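Local structure of major pollen allergen Jun a 1 (Juniperus ashei, 1PXZ) at residues 38-43 / 67-72; 84-89 / 114-119; 222-227 / 244-249. The protein has low pectate lyase activity, cleaving alpha-1,4-linked galacturonan by elimination with calcium as cofactor, and is the major allergen of cedar pollen. All coordinates share one frame; numbering follows the deposited sequence.

All three contacts join neighbouring turns of the parallel beta-helix. Interactions 1 and 2 are adjacent, with centres about 12 Å apart. They touch where Leu68 N lies 3.2 Å from His89 O, a probable hydrogen bond, and Ala67 CB packs against the same carbonyl oxygen. Interaction 3 lies on the other side of the chain's centre, about 34 Å from interaction 1 and about 28 Å from interaction 2, centre to centre. It is also the one near the predicted active site: Gly227 is about 8 Å from the side chain of Arg229. Interactions 1 and 3 each include part of an IgE-binding region, residues 71-83 and 218-229 respectively.

Interaction 1 of 3, residues 38-43 / 67-72; sequences GDFYTV and ALWIIF
This contact is a parallel strand pair at one end of the beta-helix. Strands 39-43 and 68-72 run in register, connected through helix 58-63. Four good backbone bonds alternate between the strands. Trp69 N donates to Asp39 O (2.9 Å), and Tyr41 N donates to Trp69 O. Ile71 N then bonds Tyr41 O at 2.8 Å, and Val43 N bonds Ile71 O. The link from Asp39 N to Ala67 O is weak, but a water accepts from Asp39 N and donates to Ala67 O.

On one face, the edge of the Phe40 ring meets the face of the Trp69 five-membered ring, off-centre. The planes stand at 78°, and Phe40 CE1 comes to 3.7 Å from Trp69 CD1. With CG anti to the backbone N (chi1 -167°), the five-membered ring of Trp69 lies beside the Phe40 edge. Its NE1 is hydrogen-bonded to Asp93. Farther along this face, Thr42 OG1 rests on Ile71 CG1 and CD1.

On the other face Tyr41 rests against Leu68 and Ile70, both on the same side of its ring. Leu68 CD1 reaches Tyr41 CB, and Ile70 CG1 lies 4.0 Å from Tyr41 CD2. Val43 CG2 meets Ile70 CG2 (3.7 Å), while Val43 CB sits 3.7 Å from Phe72 CD2. Leu58 of helix 58-63 packs on Val43, Ile70 and Phe72.

The chemistry changes along this second face. It runs from exposed Asp39, in a salt bridge with Lys66, through partly exposed Tyr41, whose OH bonds Gly56 and Thr57, to buried Val43 with Ile70 and Phe72. The nearby positive charge probably favours the ionised carboxylate of Asp39.

Interaction 2 of 3, residues 84-89 / 114-119; sequences LYVAGH and SHVILH
His89 and His115 meet side by side at the corner where one turn of the beta-helix passes over the next. The His115 CB methylene lies over one face of the His89 ring, 3.9 Å from its centroid, in a CH-pi contact. The two imidazoles are nearly parallel, at 24°, but slid so far apart that they barely overlap. Their closest atoms are His89 NE2 and His115 CD2, 3.6 Å apart. Both rings point the same way. Each CG is anti to its own carbonyl carbon (chi1 -69° in His89, -64° in His115), and both residues have positive phi.

A backbone bond joins the same two corners. His89 N donates to Ser114 O at 3.1 Å, in the plane of the carbonyl. The same nitrogen is 2.8 Å from His115 O. Gly88 CA comes within 3.1 Å of Ser114 O, so the two segments run very close here.

Next to the histidines, a methyl covers a carbonyl oxygen: Val116 CG2 sits 3.5 Å from Ala87 O, which is buried with no polar partner in the model. The apolar contact is made by the other methyl, Val116 CG1, 4.3 Å from Val86 CG1. Met110 packs on Val116, and Ile92 packs on Val86, so these valines belong to the interior of the beta-helix.

A second shell positions the first. His115 ND1 accepts from Met33 N, which restrains rotation of that ring. Ser114 OG bonds Thr159 in a later part of the chain. His89 also makes a backbone bond to Leu68, which ties the corner to strand 68-72.

The bond from His89 N to Ser114 O is thus accompanied by ring contact and valine packing. The acceptor role of His115 ND1 is consistent with a neutral ring protonated on NE2. His89 NE2 and His115 NE2 are 4.5 Å apart, so charge on both rings would probably be unfavourable.

Interaction 3 of 3, residues 222-227 / 244-249; sequences FGPNAG and NYDPWN
This is a contact between successive rungs of the parallel beta-helix. It begins as a short parallel bridge, opens around water and closes again by one backbone bond. Segment 222-227 runs from the end of strand 221-222 into strand 226-228. Segment 244-249 starts with strand 244-245, the parallel neighbour of 221-222. Phe222 N donates to Asn244 O at 2.8 Å in a nearly straight bond, and Asp246 N donates to Phe222 O.

On the inner side, Phe222 and Tyr245 form an offset stack. Their planes lie at 22° and their centroids are 4.7 Å apart. Phe222 CD2 comes over the Tyr245 face toward its rim, 3.4 Å from Tyr245 CE2. Both rings reach this position with CG anti to the carbonyl carbon (chi1 -78° and -67°). Phe192 meets Phe222 and Phe268 meets Tyr245, extending a row of aromatic rings into the neighbouring turns. Tyr245 OH is hydrogen-bonded to Met230 O, which restrains the phenol.

Asp246 lies alongside Pro224, which follows a cis peptide bond. Asp246 OD2 is 3.0 Å from Pro224 N. That nitrogen has no hydrogen to share, so this is close packing and not a hydrogen bond. Gly223, with positive phi, lets the chain turn here.

Farther on, waters gather at Pro247 O. One bridges it to Asn225 N and another to Ala226 O. A third accepts from Ala226 N and may also donate to Pro247 O. The segments rejoin where Asn249 N donates to a lone pair of Gly227 O at 2.9 Å. Gly227 lies about 8 Å from the side chain of Arg229, the predicted active-site residue.

The chemistry therefore changes along the contact. The rings pack in the interior, while the polar backbone of the loops is bridged largely by water.

Interaction 1 of 3, residues 38-43 / 67-72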
loop_
_atom_site.group_PDB
_atom_site.type_symbol
_atom_site.label_atom_id
_atom_site.label_comp_id
_atom_site.label_asym_id
_atom_site.label_seq_id
_atom_site.Cartn_x
_atom_site.Cartn_y
_atom_site.Cartn_z
ATOM N N GLY A 38 2.902 13.255 18.263
ATOM C CA GLY A 38 2.583 12.385 19.394
ATOM C C GLY A 38 3.865 12.034 20.117
ATOM O O GLY A 38 4.885 12.618 19.738
ATOM N N ASP A 39 3.814 11.137 21.101
ATOM C CA ASP A 39 5.054 10.678 21.708
ATOM C C ASP A 39 5.627 9.498 20.934
ATOM O O ASP A 39 4.872 8.765 20.291
ATOM C CB ASP A 39 4.839 10.164 23.141
ATOM C CG ASP A 39 4.045 11.131 23.998
ATOM O OD1 ASP A 39 4.488 12.296 24.100
ATOM O OD2 ASP A 39 3.000 10.733 24.557
ATOM N N PHE A 40 6.936 9.294 21.048
ATOM C CA PHE A 40 7.502 8.043 20.590
ATOM C C PHE A 40 7.070 6.910 21.526
ATOM O O PHE A 40 7.033 7.132 22.731
ATOM C CB PHE A 40 9.022 8.091 20.546
ATOM C CG PHE A 40 9.581 9.000 19.452
ATOM C CD1 PHE A 40 9.445 8.644 18.119
ATOM C CD2 PHE A 40 10.233 10.174 19.780
ATOM C CE1 PHE A 40 9.968 9.466 17.124
ATOM C CE2 PHE A 40 10.741 11.005 18.794
ATOM C CZ PHE A 40 10.601 10.648 17.457
ATOM N N TYR A 41 6.762 5.747 20.989
ATOM C CA TYR A 41 6.389 4.536 21.712
ATOM C C TYR A 41 7.337 3.421 21.291
ATOM O O TYR A 41 7.461 3.098 20.101
ATOM C CB TYR A 41 4.923 4.134 21.458
ATOM C CG TYR A 41 4.532 2.815 22.119
ATOM C CD1 TYR A 41 4.040 2.791 23.417
ATOM C CD2 TYR A 41 4.642 1.591 21.466
ATOM C CE1 TYR A 41 3.688 1.581 24.001
ATOM C CE2 TYR A 41 4.308 0.383 22.027
ATOM C CZ TYR A 41 3.822 0.391 23.326
ATOM O OH TYR A 41 3.486 -0.826 23.867
ATOM N N THR A 42 7.980 2.753 22.249
ATOM C CA THR A 42 8.928 1.715 21.848
ATOM C C THR A 42 8.368 0.334 22.148
ATOM O O THR A 42 7.923 0.086 23.278
ATOM C CB THR A 42 10.297 1.883 22.555
ATOM O OG1 THR A 42 10.848 3.171 22.236
ATOM C CG2 THR A 42 11.260 0.804 22.074
ATOM N N VAL A 43 8.392 -0.524 21.142
ATOM C CA VAL A 43 8.041 -1.928 21.305
ATOM C C VAL A 43 9.256 -2.651 21.888
ATOM O O VAL A 43 10.299 -2.688 21.229
ATOM C CB VAL A 43 7.608 -2.617 19.992
ATOM C CG1 VAL A 43 7.286 -4.076 20.258
ATOM C CG2 VAL A 43 6.417 -1.877 19.396
ATOM N N ALA A 67 -2.025 9.954 19.871
ATOM C CA ALA A 67 -1.079 9.896 18.763
ATOM C C ALA A 67 0.235 9.278 19.213
ATOM O O ALA A 67 0.813 9.710 20.221
ATOM C CB ALA A 67 -0.806 11.279 18.176
ATOM N N LEU A 68 0.711 8.268 18.480
ATOM C CA LEU A 68 1.974 7.653 18.875
ATOM C C LEU A 68 2.824 7.346 17.639
ATOM O O LEU A 68 2.236 6.964 16.623
ATOM C CB LEU A 68 1.765 6.323 19.610
ATOM C CG LEU A 68 1.177 6.391 21.019
ATOM C CD1 LEU A 68 1.023 4.966 21.551
ATOM C CD2 LEU A 68 2.043 7.257 21.923
ATOM N N TRP A 69 4.127 7.495 17.804
ATOM C CA TRP A 69 5.073 7.143 16.747
ATOM C C TRP A 69 5.773 5.880 17.228
ATOM O O TRP A 69 6.654 5.989 18.097
ATOM C CB TRP A 69 6.007 8.321 16.466
ATOM C CG TRP A 69 6.799 8.173 15.199
ATOM C CD1 TRP A 69 7.851 7.347 14.977
ATOM C CD2 TRP A 69 6.587 8.886 13.967
ATOM N NE1 TRP A 69 8.315 7.495 13.689
ATOM C CE2 TRP A 69 7.554 8.429 13.057
ATOM C CE3 TRP A 69 5.667 9.859 13.567
ATOM C CZ2 TRP A 69 7.651 8.907 11.745
ATOM C CZ3 TRP A 69 5.755 10.336 12.262
ATOM C CH2 TRP A 69 6.732 9.854 11.388
ATOM N N ILE A 70 5.352 4.745 16.683
ATOM C CA ILE A 70 5.841 3.460 17.198
ATOM C C ILE A 70 7.123 2.996 16.520
ATOM O O ILE A 70 7.240 2.962 15.292
ATOM C CB ILE A 70 4.721 2.412 17.075
ATOM C CG1 ILE A 70 3.478 2.819 17.871
ATOM C CG2 ILE A 70 5.200 1.018 17.453
ATOM C CD1 ILE A 70 2.202 2.134 17.393
ATOM N N ILE A 71 8.100 2.665 17.374
ATOM C CA ILE A 71 9.412 2.187 16.917
ATOM C C ILE A 71 9.777 0.899 17.664
ATOM O O ILE A 71 9.062 0.491 18.575
ATOM C CB ILE A 71 10.520 3.207 17.174
ATOM C CG1 ILE A 71 10.639 3.554 18.669
ATOM C CG2 ILE A 71 10.313 4.480 16.366
ATOM C CD1 ILE A 71 11.903 4.314 19.002
ATOM N N PHE A 72 10.864 0.246 17.287
ATOM C CA PHE A 72 11.133 -1.093 17.845
ATOM C C PHE A 72 12.516 -1.144 18.484
ATOM O O PHE A 72 13.464 -0.657 17.875
ATOM C CB PHE A 72 10.978 -2.133 16.740
ATOM C CG PHE A 72 9.570 -2.231 16.161
ATOM C CD1 PHE A 72 9.148 -1.314 15.209
ATOM C CD2 PHE A 72 8.686 -3.214 16.544
ATOM C CE1 PHE A 72 7.864 -1.374 14.668
ATOM C CE2 PHE A 72 7.408 -3.283 16.017
ATOM C CZ PHE A 72 6.985 -2.370 15.057
HETATM O O HOH W 1 1.444 11.114 22.308
#

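Interaction 2 of 3, residues 84-89 / 114-119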
loop_
_atom_site.group_PDB
_atom_site.type_symbol
_atom_site.label_atom_id
_atom_site.label_comp_id
_atom_site.label_asym_id
_atom_site.label_seq_id
_atom_site.Cartn_x
_atom_site.Cartn_y
_atom_site.Cartn_z
ATOM N N LEU A 84 -4.503 -7.388 13.926
ATOM C CA LEU A 84 -4.139 -6.211 14.699
ATOM C C LEU A 84 -4.832 -5.002 14.090
ATOM O O LEU A 84 -4.457 -4.630 12.975
ATOM C CB LEU A 84 -2.636 -6.004 14.670
ATOM C CG LEU A 84 -2.122 -4.673 15.220
ATOM C CD1 LEU A 84 -2.673 -4.404 16.612
ATOM C CD2 LEU A 84 -0.599 -4.668 15.225
ATOM N N TYR A 85 -5.794 -4.451 14.815
ATOM C CA TYR A 85 -6.415 -3.203 14.393
ATOM C C TYR A 85 -5.578 -2.027 14.882
ATOM O O TYR A 85 -5.283 -1.927 16.076
ATOM C CB TYR A 85 -7.839 -3.137 14.943
ATOM C CG TYR A 85 -8.722 -4.037 14.116
ATOM C CD1 TYR A 85 -9.308 -3.538 12.961
ATOM C CD2 TYR A 85 -8.936 -5.349 14.506
ATOM C CE1 TYR A 85 -10.119 -4.343 12.186
ATOM C CE2 TYR A 85 -9.748 -6.153 13.726
ATOM C CZ TYR A 85 -10.327 -5.648 12.584
ATOM O OH TYR A 85 -11.137 -6.456 11.811
ATOM N N VAL A 86 -5.190 -1.175 13.949
ATOM C CA VAL A 86 -4.320 -0.040 14.211
ATOM C C VAL A 86 -5.173 1.228 14.308
ATOM O O VAL A 86 -5.878 1.595 13.353
ATOM C CB VAL A 86 -3.237 0.155 13.136
ATOM C CG1 VAL A 86 -2.398 1.399 13.461
ATOM C CG2 VAL A 86 -2.302 -1.042 12.992
ATOM N N ALA A 87 -5.150 1.927 15.428
ATOM C CA ALA A 87 -5.962 3.125 15.618
ATOM C C ALA A 87 -5.508 4.278 14.742
ATOM O O ALA A 87 -4.449 4.285 14.106
ATOM C CB ALA A 87 -5.909 3.484 17.111
ATOM N N GLY A 88 -6.275 5.367 14.672
ATOM C CA GLY A 88 -5.799 6.492 13.851
ATOM C C GLY A 88 -4.692 7.271 14.546
ATOM O O GLY A 88 -4.457 7.042 15.742
ATOM N N HIS A 89 -4.029 8.161 13.819
ATOM C CA HIS A 89 -2.921 8.967 14.324
ATOM C C HIS A 89 -1.825 8.078 14.881
ATOM O O HIS A 89 -1.360 8.179 16.011
ATOM C CB HIS A 89 -3.428 9.962 15.388
ATOM C CG HIS A 89 -4.286 10.987 14.678
ATOM N ND1 HIS A 89 -5.641 10.892 14.565
ATOM C CD2 HIS A 89 -3.910 12.102 14.010
ATOM C CE1 HIS A 89 -6.096 11.929 13.872
ATOM N NE2 HIS A 89 -5.065 12.668 13.530
ATOM N N SER A 114 -8.219 7.357 10.447
ATOM C CA SER A 114 -7.420 8.207 9.580
ATOM C C SER A 114 -6.021 8.459 10.120
ATOM O O SER A 114 -5.818 8.260 11.324
ATOM C CB SER A 114 -8.054 9.610 9.449
ATOM O OG SER A 114 -9.392 9.421 9.032
ATOM N N HIS A 115 -5.158 8.915 9.219
ATOM C CA HIS A 115 -3.813 9.337 9.608
ATOM C C HIS A 115 -2.988 8.196 10.201
ATOM O O HIS A 115 -2.582 8.228 11.366
ATOM C CB HIS A 115 -3.854 10.540 10.581
ATOM C CG HIS A 115 -4.455 11.740 9.896
ATOM N ND1 HIS A 115 -3.759 12.506 8.989
ATOM C CD2 HIS A 115 -5.696 12.275 9.967
ATOM C CE1 HIS A 115 -4.539 13.478 8.536
ATOM N NE2 HIS A 115 -5.721 13.357 9.117
ATOM N N VAL A 116 -2.734 7.211 9.338
ATOM C CA VAL A 116 -1.886 6.063 9.660
ATOM C C VAL A 116 -0.752 5.958 8.634
ATOM O O VAL A 116 -1.037 5.912 7.428
ATOM C CB VAL A 116 -2.657 4.740 9.683
ATOM C CG1 VAL A 116 -1.685 3.569 9.874
ATOM C CG2 VAL A 116 -3.734 4.724 10.756
ATOM N N ILE A 117 0.485 5.923 9.130
ATOM C CA ILE A 117 1.685 5.693 8.350
ATOM C C ILE A 117 2.271 4.321 8.707
ATOM O O ILE A 117 2.541 4.044 9.874
ATOM C CB ILE A 117 2.761 6.768 8.572
ATOM C CG1 ILE A 117 2.295 8.180 8.153
ATOM C CG2 ILE A 117 4.061 6.415 7.876
ATOM C CD1 ILE A 117 3.283 9.255 8.584
ATOM N N LEU A 118 2.461 3.478 7.694
ATOM C CA LEU A 118 3.113 2.185 7.931
ATOM C C LEU A 118 4.405 2.220 7.130
ATOM O O LEU A 118 4.321 2.326 5.913
ATOM C CB LEU A 118 2.258 1.011 7.515
ATOM C CG LEU A 118 0.883 0.901 8.180
ATOM C CD1 LEU A 118 0.064 -0.191 7.520
ATOM C CD2 LEU A 118 1.032 0.640 9.684
ATOM N N HIS A 119 5.545 2.147 7.802
ATOM C CA HIS A 119 6.788 2.381 7.103
ATOM C C HIS A 119 7.909 1.441 7.549
ATOM O O HIS A 119 8.104 1.250 8.749
ATOM C CB HIS A 119 7.185 3.823 7.377
ATOM C CG HIS A 119 8.546 4.257 6.964
ATOM N ND1 HIS A 119 8.821 4.718 5.689
ATOM C CD2 HIS A 119 9.707 4.345 7.657
ATOM C CE1 HIS A 119 10.114 5.048 5.617
ATOM N NE2 HIS A 119 10.671 4.824 6.799
#

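Interaction 3 of 3, residues 222-227 / 244-249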
loop_
_atom_site.group_PDB
_atom_site.type_symbol
_atom_site.label_atom_id
_atom_site.label_comp_id
_atom_site.label_asym_id
_atom_site.label_seq_id
_atom_site.Cartn_x
_atom_site.Cartn_y
_atom_site.Cartn_z
ATOM N N PHE A 222 7.590 -3.795 -8.310
ATOM C CA PHE A 222 6.634 -4.888 -8.406
ATOM C C PHE A 222 7.317 -6.140 -8.918
ATOM O O PHE A 222 7.584 -6.272 -10.128
ATOM C CB PHE A 222 5.489 -4.502 -9.356
ATOM C CG PHE A 222 4.488 -3.569 -8.699
ATOM C CD1 PHE A 222 3.668 -4.003 -7.676
ATOM C CD2 PHE A 222 4.385 -2.269 -9.138
ATOM C CE1 PHE A 222 2.740 -3.154 -7.082
ATOM C CE2 PHE A 222 3.477 -1.389 -8.538
ATOM C CZ PHE A 222 2.680 -1.828 -7.502
ATOM N N GLY A 223 7.614 -7.069 -8.017
ATOM C CA GLY A 223 8.326 -8.263 -8.434
ATOM C C GLY A 223 9.731 -8.354 -7.895
ATOM O O GLY A 223 10.234 -7.464 -7.176
ATOM N N PRO A 224 10.466 -9.440 -8.174
ATOM C CA PRO A 224 10.072 -10.538 -9.045
ATOM C C PRO A 224 8.999 -11.479 -8.506
ATOM O O PRO A 224 8.713 -11.452 -7.310
ATOM C CB PRO A 224 11.349 -11.400 -9.151
ATOM C CG PRO A 224 12.454 -10.585 -8.599
ATOM C CD PRO A 224 11.830 -9.634 -7.614
ATOM N N ASN A 225 8.459 -12.288 -9.409
ATOM C CA ASN A 225 7.468 -13.281 -9.052
ATOM C C ASN A 225 6.245 -12.684 -8.374
ATOM O O ASN A 225 5.657 -13.292 -7.465
ATOM C CB ASN A 225 8.090 -14.318 -8.097
ATOM C CG ASN A 225 9.335 -14.950 -8.696
ATOM O OD1 ASN A 225 10.385 -15.060 -8.047
ATOM N ND2 ASN A 225 9.186 -15.354 -9.953
ATOM N N ALA A 226 5.848 -11.503 -8.845
ATOM C CA ALA A 226 4.529 -10.981 -8.479
ATOM C C ALA A 226 3.542 -11.371 -9.565
ATOM O O ALA A 226 3.860 -11.234 -10.753
ATOM C CB ALA A 226 4.660 -9.493 -8.242
ATOM N N GLY A 227 2.376 -11.893 -9.206
ATOM C CA GLY A 227 1.473 -12.517 -10.160
ATOM C C GLY A 227 0.618 -11.530 -10.922
ATOM O O GLY A 227 0.658 -11.505 -12.156
ATOM N N ASN A 244 8.391 0.222 -11.020
ATOM C CA ASN A 244 9.203 -0.684 -11.845
ATOM C C ASN A 244 8.621 -2.080 -11.829
ATOM O O ASN A 244 8.407 -2.653 -10.748
ATOM C CB ASN A 244 10.633 -0.669 -11.300
ATOM C CG ASN A 244 11.672 -1.230 -12.239
ATOM O OD1 ASN A 244 11.546 -1.126 -13.460
ATOM N ND2 ASN A 244 12.726 -1.837 -11.705
ATOM N N TYR A 245 8.323 -2.680 -12.983
ATOM C CA TYR A 245 7.659 -3.966 -13.014
ATOM C C TYR A 245 8.567 -5.044 -13.631
ATOM O O TYR A 245 8.963 -4.904 -14.785
ATOM C CB TYR A 245 6.353 -3.937 -13.818
ATOM C CG TYR A 245 5.202 -3.127 -13.270
ATOM C CD1 TYR A 245 5.252 -1.727 -13.397
ATOM C CD2 TYR A 245 4.101 -3.700 -12.656
ATOM C CE1 TYR A 245 4.211 -0.963 -12.907
ATOM C CE2 TYR A 245 3.041 -2.941 -12.164
ATOM C CZ TYR A 245 3.132 -1.563 -12.305
ATOM O OH TYR A 245 2.113 -0.762 -11.825
ATOM N N ASP A 246 8.848 -6.089 -12.869
ATOM C CA ASP A 246 9.385 -7.351 -13.351
ATOM C C ASP A 246 8.294 -8.140 -14.065
ATOM O O ASP A 246 7.132 -7.789 -13.947
ATOM C CB ASP A 246 9.905 -8.217 -12.191
ATOM C CG ASP A 246 11.166 -7.657 -11.575
ATOM O OD1 ASP A 246 12.112 -7.329 -12.341
ATOM O OD2 ASP A 246 11.245 -7.539 -10.324
ATOM N N PRO A 247 8.625 -9.185 -14.817
ATOM C CA PRO A 247 7.598 -10.015 -15.442
ATOM C C PRO A 247 6.551 -10.529 -14.456
ATOM O O PRO A 247 6.916 -11.167 -13.472
ATOM C CB PRO A 247 8.414 -11.184 -16.033
ATOM C CG PRO A 247 9.755 -10.569 -16.323
ATOM C CD PRO A 247 9.999 -9.589 -15.187
ATOM N N TRP A 248 5.293 -10.245 -14.773
ATOM C CA TRP A 248 4.079 -10.636 -14.087
ATOM C C TRP A 248 3.681 -12.043 -14.527
ATOM O O TRP A 248 4.390 -12.591 -15.385
ATOM C CB TRP A 248 2.915 -9.683 -14.389
ATOM C CG TRP A 248 2.760 -9.348 -15.856
ATOM C CD1 TRP A 248 1.997 -9.985 -16.781
ATOM C CD2 TRP A 248 3.411 -8.269 -16.539
ATOM N NE1 TRP A 248 2.118 -9.381 -18.028
ATOM C CE2 TRP A 248 2.985 -8.325 -17.885
ATOM C CE3 TRP A 248 4.307 -7.273 -16.138
ATOM C CZ2 TRP A 248 3.432 -7.411 -18.837
ATOM C CZ3 TRP A 248 4.754 -6.356 -17.088
ATOM C CH2 TRP A 248 4.305 -6.448 -18.415
ATOM N N ASN A 249 2.584 -12.570 -14.014
ATOM C CA ASN A 249 2.132 -13.914 -14.365
ATOM C C ASN A 249 0.892 -13.893 -15.246
ATOM O O ASN A 249 0.805 -14.765 -16.116
ATOM C CB ASN A 249 1.774 -14.746 -13.128
ATOM C CG ASN A 249 1.545 -16.215 -13.428
ATOM O OD1 ASN A 249 0.563 -16.836 -13.006
ATOM N ND2 ASN A 249 2.469 -16.818 -14.175
HETATM O O HOH W 2 5.483 -7.492 -11.816
HETATM O O HOH W 3 9.212 -11.932 -12.168
HETATM O O HOH W 4 6.769 -9.928 -10.973
HETATM O O HOH W 5 5.651 -13.131 -11.858
#